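Probable spore coat polysaccharide biosynthesis protein E (Chromobacterium violaceum ATCC 12472, PDB 3G8R) probably acts as an N-acylneuraminate-9-phosphate synthase of the NeuB family, with a zinc ion bound in its barrel domain. Local coordinates at residues L310-K324 with A329-V341. Numbering follows the deposited sequence.
Sequences LTANEWSKYVRYTAK and ADAPVMAADLEPV
Tyr321 and Leu338 meet at a slant on one face of a short antiparallel ladder, CB to CB at 4.1 Å, while CD1 of the leucine lies obliquely against CG and CD1 of the ring. The torsion that sets CG of Tyr321 anti to its carbonyl carbon (chi1 -44°) aims the ring back along its own segment, where the hydroxyl donates to Glu314 O, 3.2 Å from OH and in the plane of the ring; this bond ties the ring to the 3-10 segment 312-314, limiting its swing. Leu338 CD2 leans the other way, toward the backbone of Ala323.

Thr322 and Glu339 share the reverse face, with Lys324 following just beyond the strand. Glu339 O is gripped twice by Thr322: N donates nearly straight at 2.9 Å, whereas OG1, 3.1 Å from the same oxygen, comes from above the carbonyl plane. The side chains of Thr322 and Val341 cross at about a right angle, their CG2 methyls in contact. Lys324 runs transversely past Glu339, its CD 3.4 Å from OE2; the chain then bends at chi3 and chi4 and delivers NZ to Ala336 O (3.0 Å). Lys324 NZ and Glu339 OE2 are 5.8 Å apart, without contact between the charged atoms.

Farther along, Leu310 N donates to Val333 O (2.7 Å), and its CB packs on Val333 CG1 and Ala335 CB. Leu310 is also backbone-bonded to Val282, which ties this segment to strand 281-284. Strands 321-323 and 338-340 form a two-stranded antiparallel ladder in the small C-terminal SAF domain, far from its own chain's zinc-bearing TIM barrel, while Asn313 hydrogen-bonds to Cys120 and Thr123 of the second subunit, as in the antifreeze-like domain of dimeric sialic acid synthases.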
ATOM      1  N   LEU A 310      18.433   3.653  36.333  1.00 31.25           N
ATOM      2  CA  LEU A 310      17.048   3.308  36.217  1.00 31.36           C
ATOM      3  C   LEU A 310      16.432   4.500  35.484  1.00 32.54           C
ATOM      4  O   LEU A 310      16.796   5.651  35.747  1.00 32.84           O
ATOM      5  CB  LEU A 310      16.451   3.126  37.611  1.00 30.91           C
ATOM      6  CG  LEU A 310      14.936   2.913  37.649  1.00 44.09           C
ATOM      7  CD1 LEU A 310      14.651   1.463  37.528  1.00 30.72           C
ATOM      8  CD2 LEU A 310      14.291   3.465  38.894  1.00 30.49           C
ATOM      9  N   THR A 311      15.548   4.207  34.533  1.00 32.92           N
ATOM     10  CA  THR A 311      14.850   5.222  33.737  1.00 32.01           C
ATOM     11  C   THR A 311      13.386   5.288  34.118  1.00 31.77           C
ATOM     12  O   THR A 311      12.851   4.371  34.724  1.00 31.43           O
ATOM     13  CB  THR A 311      14.919   4.912  32.241  1.00 31.44           C
ATOM     14  OG1 THR A 311      13.943   3.926  31.916  1.00 45.18           O
ATOM     15  CG2 THR A 311      16.263   4.372  31.882  1.00 45.47           C
ATOM     16  N   ALA A 312      12.740   6.372  33.715  1.00 32.23           N
ATOM     17  CA  ALA A 312      11.364   6.666  34.061  1.00 32.96           C
ATOM     18  C   ALA A 312      10.466   5.640  33.430  1.00 35.37           C
ATOM     19  O   ALA A 312       9.423   5.273  33.989  1.00 36.57           O
ATOM     20  CB  ALA A 312      11.003   8.041  33.573  1.00 32.36           C
ATOM     21  N   ASN A 313      10.890   5.156  32.270  1.00 36.22           N
ATOM     22  CA  ASN A 313      10.217   4.055  31.611  1.00 37.56           C
ATOM     23  C   ASN A 313      10.078   2.784  32.447  1.00 37.82           C
ATOM     24  O   ASN A 313       9.505   1.804  31.990  1.00 37.79           O
ATOM     25  CB  ASN A 313      10.906   3.768  30.295  1.00 38.95           C
ATOM     26  CG  ASN A 313      10.858   4.954  29.370  1.00 56.20           C
ATOM     27  OD1 ASN A 313      11.363   6.043  29.702  1.00 41.17           O
ATOM     28  ND2 ASN A 313      10.229   4.772  28.209  1.00 40.32           N
ATOM     29  N   GLU A 314      10.610   2.811  33.669  1.00 38.55           N
ATOM     30  CA  GLU A 314      10.599   1.651  34.553  1.00 38.98           C
ATOM     31  C   GLU A 314      10.006   2.004  35.916  1.00 38.33           C
ATOM     32  O   GLU A 314       9.936   1.152  36.805  1.00 37.62           O
ATOM     33  CB  GLU A 314      12.003   1.074  34.711  1.00 39.42           C
ATOM     34  CG  GLU A 314      12.714   0.810  33.397  1.00 54.70           C
ATOM     35  CD  GLU A 314      14.229   0.644  33.569  1.00 41.57           C
ATOM     36  OE1 GLU A 314      14.639  -0.486  33.930  1.00 55.43           O
ATOM     37  OE2 GLU A 314      15.010   1.620  33.353  1.00 54.67           O
ATOM     38  N   TRP A 315       9.577   3.258  36.063  1.00 38.40           N
ATOM     39  CA  TRP A 315       9.045   3.759  37.326  1.00 38.63           C
ATOM     40  C   TRP A 315       7.605   3.370  37.411  1.00 39.28           C
ATOM     41  O   TRP A 315       7.052   2.988  36.401  1.00 39.58           O
ATOM     42  CB  TRP A 315       9.181   5.269  37.423  1.00 38.48           C
ATOM     43  CG  TRP A 315       8.882   5.773  38.788  1.00 38.66           C
ATOM     44  CD1 TRP A 315       7.818   6.549  39.161  1.00 39.17           C
ATOM     45  CD2 TRP A 315       9.628   5.524  39.977  1.00 38.30           C
ATOM     46  NE1 TRP A 315       7.857   6.810  40.507  1.00 38.60           N
ATOM     47  CE2 TRP A 315       8.964   6.196  41.034  1.00 39.38           C
ATOM     48  CE3 TRP A 315      10.802   4.794  40.260  1.00 39.59           C
ATOM     49  CZ2 TRP A 315       9.428   6.165  42.346  1.00 37.72           C
ATOM     50  CZ3 TRP A 315      11.260   4.751  41.561  1.00 37.30           C
ATOM     51  CH2 TRP A 315      10.579   5.443  42.590  1.00 39.87           C
ATOM     52  N   SER A 316       6.996   3.445  38.595  1.00 40.32           N
ATOM     53  CA  SER A 316       5.663   2.906  38.759  1.00 42.01           C
ATOM     54  C   SER A 316       4.646   3.647  39.627  1.00 44.66           C
ATOM     55  O   SER A 316       3.452   3.386  39.499  1.00 46.96           O
ATOM     56  CB  SER A 316       5.739   1.440  39.177  1.00 42.31           C
ATOM     57  OG  SER A 316       4.703   1.089  40.093  1.00 28.54           O
ATOM     58  N   LYS A 317       5.043   4.553  40.509  1.00 45.19           N
ATOM     59  CA  LYS A 317       4.004   5.289  41.304  1.00 45.49           C
ATOM     60  C   LYS A 317       3.501   4.544  42.527  1.00 45.60           C
ATOM     61  O   LYS A 317       3.191   5.178  43.547  1.00 45.99           O
ATOM     62  CB  LYS A 317       2.821   5.738  40.439  1.00 44.87           C
ATOM     63  CG  LYS A 317       1.462   5.715  41.092  1.00 38.89           C
ATOM     64  CD  LYS A 317       0.414   5.768  39.998  1.00 43.15           C
ATOM     65  CE  LYS A 317      -0.871   5.155  40.415  1.00 38.08           C
ATOM     66  NZ  LYS A 317      -1.688   5.049  39.196  1.00 40.99           N
ATOM     67  N   TYR A 318       3.407   3.216  42.409  1.00 45.14           N
ATOM     68  CA  TYR A 318       3.412   2.317  43.576  1.00 44.34           C
ATOM     69  C   TYR A 318       4.858   1.979  43.994  1.00 44.52           C
ATOM     70  O   TYR A 318       5.806   2.175  43.229  1.00 44.48           O
ATOM     71  CB  TYR A 318       2.585   1.043  43.331  1.00 43.40           C
ATOM     72  CG  TYR A 318       1.168   1.292  42.849  1.00 53.75           C
ATOM     73  CD1 TYR A 318       0.181   1.831  43.695  1.00 43.33           C
ATOM     74  CD2 TYR A 318       0.809   0.982  41.542  1.00 43.56           C
ATOM     75  CE1 TYR A 318      -1.114   2.066  43.223  1.00 53.95           C
ATOM     76  CE2 TYR A 318      -0.486   1.204  41.065  1.00 53.98           C
ATOM     77  CZ  TYR A 318      -1.439   1.750  41.899  1.00 43.36           C
ATOM     78  OH  TYR A 318      -2.703   1.962  41.382  1.00 54.08           O
ATOM     79  N   VAL A 319       5.021   1.473  45.211  1.00 45.33           N
ATOM     80  CA  VAL A 319       6.350   1.181  45.754  1.00 46.39           C
ATOM     81  C   VAL A 319       6.915  -0.136  45.208  1.00 47.07           C
ATOM     82  O   VAL A 319       6.440  -1.212  45.587  1.00 48.50           O
ATOM     83  CB  VAL A 319       6.310   1.136  47.289  1.00 46.31           C
ATOM     84  CG1 VAL A 319       7.656   0.750  47.846  1.00 46.01           C
ATOM     85  CG2 VAL A 319       5.878   2.467  47.838  1.00 45.75           C
ATOM     86  N   ARG A 320       7.920  -0.050  44.334  1.00 46.16           N
ATOM     87  CA  ARG A 320       8.497  -1.236  43.702  1.00 45.53           C
ATOM     88  C   ARG A 320       9.910  -1.585  44.153  1.00 44.46           C
ATOM     89  O   ARG A 320      10.279  -2.757  44.136  1.00 44.51           O
ATOM     90  CB  ARG A 320       8.480  -1.100  42.196  1.00 46.75           C
ATOM     91  CG  ARG A 320       7.134  -0.734  41.604  1.00 60.09           C
ATOM     92  CD  ARG A 320       6.249  -1.948  41.382  1.00 49.07           C
ATOM     93  NE  ARG A 320       5.395  -2.186  42.540  1.00 59.74           N
ATOM     94  CZ  ARG A 320       4.059  -2.221  42.519  1.00 51.13           C
ATOM     95  NH1 ARG A 320       3.386  -2.045  41.371  1.00 59.02           N
ATOM     96  NH2 ARG A 320       3.396  -2.450  43.663  1.00 59.13           N
ATOM     97  N   TYR A 321      10.698  -0.584  44.553  1.00 43.33           N
ATOM     98  CA  TYR A 321      12.109  -0.806  44.879  1.00 41.82           C
ATOM     99  C   TYR A 321      12.578  -0.213  46.190  1.00 41.42           C
ATOM    100  O   TYR A 321      12.204   0.901  46.570  1.00 40.72           O
ATOM    101  CB  TYR A 321      13.030  -0.258  43.788  1.00 41.38           C
ATOM    102  CG  TYR A 321      12.630  -0.562  42.354  1.00 46.52           C
ATOM    103  CD1 TYR A 321      13.110  -1.697  41.680  1.00 41.12           C
ATOM    104  CD2 TYR A 321      11.804   0.325  41.652  1.00 41.64           C
ATOM    105  CE1 TYR A 321      12.744  -1.953  40.339  1.00 46.47           C
ATOM    106  CE2 TYR A 321      11.437   0.087  40.325  1.00 46.59           C
ATOM    107  CZ  TYR A 321      11.901  -1.043  39.672  1.00 41.51           C
ATOM    108  OH  TYR A 321      11.493  -1.227  38.354  1.00 46.79           O
ATOM    109  N   THR A 322      13.436  -0.973  46.867  1.00 41.99           N
ATOM    110  CA  THR A 322      14.215  -0.459  47.983  1.00 42.02           C
ATOM    111  C   THR A 322      15.669  -0.399  47.561  1.00 41.45           C
ATOM    112  O   THR A 322      16.111  -1.192  46.728  1.00 41.61           O
ATOM    113  CB  THR A 322      14.117  -1.364  49.214  1.00 42.47           C
ATOM    114  OG1 THR A 322      14.333  -2.726  48.813  1.00 55.56           O
ATOM    115  CG2 THR A 322      12.751  -1.221  49.890  1.00 55.16           C
ATOM    116  N   ALA A 323      16.400   0.540  48.140  1.00 40.85           N
ATOM    117  CA  ALA A 323      17.830   0.645  47.926  1.00 40.87           C
ATOM    118  C   ALA A 323      18.605  -0.419  48.737  1.00 40.48           C
ATOM    119  O   ALA A 323      18.568  -0.407  49.965  1.00 39.57           O
ATOM    120  CB  ALA A 323      18.295   2.060  48.297  1.00 40.87           C
ATOM    121  N   LYS A 324      19.288  -1.327  48.037  1.00 41.04           N
ATOM    122  CA  LYS A 324      20.197  -2.298  48.668  1.00 42.33           C
ATOM    123  C   LYS A 324      21.343  -1.601  49.350  1.00 42.71           C
ATOM    124  O   LYS A 324      21.731  -2.011  50.433  1.00 43.96           O
ATOM    125  CB  LYS A 324      20.805  -3.294  47.668  1.00 43.59           C
ATOM    126  CG  LYS A 324      19.809  -4.106  46.852  1.00 64.19           C
ATOM    127  CD  LYS A 324      20.410  -5.434  46.355  1.00 45.40           C
ATOM    128  CE  LYS A 324      20.652  -5.484  44.829  1.00 64.44           C
ATOM    129  NZ  LYS A 324      22.113  -5.459  44.474  1.00 45.48           N
ATOM    130  N   ALA A 329      22.316  11.946  47.512  1.00 36.44           N
ATOM    131  CA  ALA A 329      21.409  12.904  46.875  1.00 37.54           C
ATOM    132  C   ALA A 329      21.946  13.401  45.533  1.00 39.35           C
ATOM    133  O   ALA A 329      23.173  13.520  45.333  1.00 39.92           O
ATOM    134  CB  ALA A 329      21.117  14.054  47.778  1.00 37.28           C
ATOM    135  N   ASP A 330      20.998  13.669  44.624  1.00 40.02           N
ATOM    136  CA  ASP A 330      21.242  14.141  43.241  1.00 39.04           C
ATOM    137  C   ASP A 330      22.007  13.110  42.399  1.00 36.09           C
ATOM    138  O   ASP A 330      22.429  13.360  41.278  1.00 35.19           O
ATOM    139  CB  ASP A 330      21.855  15.557  43.234  1.00 41.25           C
ATOM    140  CG  ASP A 330      20.859  16.645  43.704  1.00 64.10           C
ATOM    141  OD1 ASP A 330      21.310  17.703  44.188  1.00 43.36           O
ATOM    142  OD2 ASP A 330      19.620  16.463  43.599  1.00 43.44           O
ATOM    143  N   ALA A 331      22.125  11.909  42.928  1.00 34.75           N
ATOM    144  CA  ALA A 331      22.796  10.874  42.182  1.00 34.08           C
ATOM    145  C   ALA A 331      21.857  10.021  41.345  1.00 32.37           C
ATOM    146  O   ALA A 331      20.683   9.845  41.668  1.00 31.86           O
ATOM    147  CB  ALA A 331      23.614  10.001  43.109  1.00 34.85           C
ATOM    148  N   PRO A 332      22.386   9.476  40.259  1.00 31.46           N
ATOM    149  CA  PRO A 332      21.570   8.632  39.407  1.00 31.56           C
ATOM    150  C   PRO A 332      21.280   7.362  40.146  1.00 32.66           C
ATOM    151  O   PRO A 332      22.184   6.788  40.731  1.00 33.63           O
ATOM    152  CB  PRO A 332      22.472   8.359  38.200  1.00 30.88           C
ATOM    153  CG  PRO A 332      23.858   8.726  38.650  1.00 14.71           C
ATOM    154  CD  PRO A 332      23.726   9.741  39.708  1.00 30.63           C
ATOM    155  N   VAL A 333      20.028   6.936  40.134  1.00 33.08           N
ATOM    156  CA  VAL A 333      19.663   5.695  40.747  1.00 33.12           C
ATOM    157  C   VAL A 333      20.038   4.607  39.771  1.00 34.85           C
ATOM    158  O   VAL A 333      19.348   4.382  38.799  1.00 35.32           O
ATOM    159  CB  VAL A 333      18.175   5.599  40.959  1.00 32.66           C
ATOM    160  CG1 VAL A 333      17.809   4.187  41.385  1.00 32.23           C
ATOM    161  CG2 VAL A 333      17.700   6.608  41.966  1.00 31.79           C
HETATM  162  N   MSE A 334      21.142   3.930  40.037  1.00 36.32           N
HETATM  163  CA  MSE A 334      21.548   2.757  39.287  1.00 36.94           C
HETATM  164  C   MSE A 334      20.671   1.559  39.631  1.00 39.30           C
HETATM  165  O   MSE A 334      20.371   1.319  40.798  1.00 39.34           O
HETATM  166  CB  MSE A 334      22.997   2.463  39.628  1.00 35.59           C
HETATM  167  CG  MSE A 334      23.884   3.707  39.513  1.00 34.13           C
HETATM  168 SE   MSE A 334      23.867   4.379  37.862  1.00 32.27          SE
HETATM  169  CE  MSE A 334      24.102   2.899  36.951  1.00 33.71           C
ATOM    170  N   ALA A 335      20.261   0.818  38.602  1.00 41.76           N
ATOM    171  CA  ALA A 335      19.294  -0.270  38.746  1.00 44.06           C
ATOM    172  C   ALA A 335      19.912  -1.512  39.368  1.00 47.36           C
ATOM    173  O   ALA A 335      19.219  -2.338  39.960  1.00 47.69           O
ATOM    174  CB  ALA A 335      18.679  -0.604  37.410  1.00 43.60           C
ATOM    175  N   ALA A 336      21.226  -1.650  39.243  1.00 49.96           N
ATOM    176  CA  ALA A 336      21.905  -2.763  39.906  1.00 51.44           C
ATOM    177  C   ALA A 336      21.910  -2.593  41.437  1.00 52.61           C
ATOM    178  O   ALA A 336      22.272  -3.521  42.168  1.00 53.34           O
ATOM    179  CB  ALA A 336      23.321  -2.927  39.367  1.00 51.53           C
ATOM    180  N   ASP A 337      21.491  -1.424  41.922  1.00 52.51           N
ATOM    181  CA  ASP A 337      21.524  -1.138  43.356  1.00 51.89           C
ATOM    182  C   ASP A 337      20.163  -1.276  44.028  1.00 51.90           C
ATOM    183  O   ASP A 337      19.934  -0.708  45.103  1.00 52.00           O
ATOM    184  CB  ASP A 337      22.069   0.272  43.603  1.00 51.61           C
ATOM    185  CG  ASP A 337      23.542   0.421  43.208  1.00 73.37           C
ATOM    186  OD1 ASP A 337      24.159  -0.553  42.695  1.00 51.45           O
ATOM    187  OD2 ASP A 337      24.083   1.535  43.418  1.00 51.64           O
ATOM    188  N   LEU A 338      19.240  -2.002  43.413  1.00 51.92           N
ATOM    189  CA  LEU A 338      17.918  -2.028  43.992  1.00 52.65           C
ATOM    190  C   LEU A 338      17.353  -3.417  44.097  1.00 55.11           C
ATOM    191  O   LEU A 338      17.429  -4.218  43.156  1.00 55.62           O
ATOM    192  CB  LEU A 338      16.951  -1.136  43.223  1.00 51.67           C
ATOM    193  CG  LEU A 338      17.392   0.248  42.740  1.00 49.08           C
ATOM    194  CD1 LEU A 338      16.461   0.638  41.623  1.00 51.24           C
ATOM    195  CD2 LEU A 338      17.396   1.290  43.820  1.00 50.56           C
ATOM    196  N   GLU A 339      16.778  -3.684  45.266  1.00 56.87           N
ATOM    197  CA  GLU A 339      16.046  -4.911  45.512  1.00 58.62           C
ATOM    198  C   GLU A 339      14.538  -4.654  45.375  1.00 59.11           C
ATOM    199  O   GLU A 339      14.008  -3.672  45.900  1.00 58.68           O
ATOM    200  CB  GLU A 339      16.417  -5.513  46.878  1.00 59.44           C
ATOM    201  CG  GLU A 339      16.276  -7.031  46.923  1.00 90.20           C
ATOM    202  CD  GLU A 339      17.219  -7.706  47.909  1.00 61.34           C
ATOM    203  OE1 GLU A 339      17.000  -8.903  48.203  1.00 90.58           O
ATOM    204  OE2 GLU A 339      18.179  -7.059  48.394  1.00 90.64           O
ATOM    205  N   PRO A 340      13.857  -5.527  44.637  1.00 60.23           N
ATOM    206  CA  PRO A 340      12.451  -5.364  44.348  1.00 61.53           C
ATOM    207  C   PRO A 340      11.544  -5.726  45.522  1.00 62.65           C
ATOM    208  O   PRO A 340      11.913  -6.523  46.379  1.00 62.59           O
ATOM    209  CB  PRO A 340      12.233  -6.331  43.187  1.00 61.62           C
ATOM    210  CG  PRO A 340      13.610  -6.571  42.620  1.00 75.20           C
ATOM    211  CD  PRO A 340      14.447  -6.605  43.834  1.00 60.73           C
ATOM    212  N   VAL A 341      10.348  -5.147  45.540  1.00 63.50           N
ATOM    213  CA  VAL A 341       9.461  -5.279  46.686  1.00 63.47           C
ATOM    214  C   VAL A 341       8.104  -5.836  46.275  1.00 63.66           C
ATOM    215  O   VAL A 341       7.742  -6.927  46.709  1.00 63.58           O
ATOM    216  CB  VAL A 341       9.341  -3.942  47.439  1.00 62.91           C
ATOM    217  CG1 VAL A 341       8.170  -3.948  48.403  1.00 67.51           C
ATOM    218  CG2 VAL A 341      10.613  -3.693  48.194  1.00 67.39           C
TER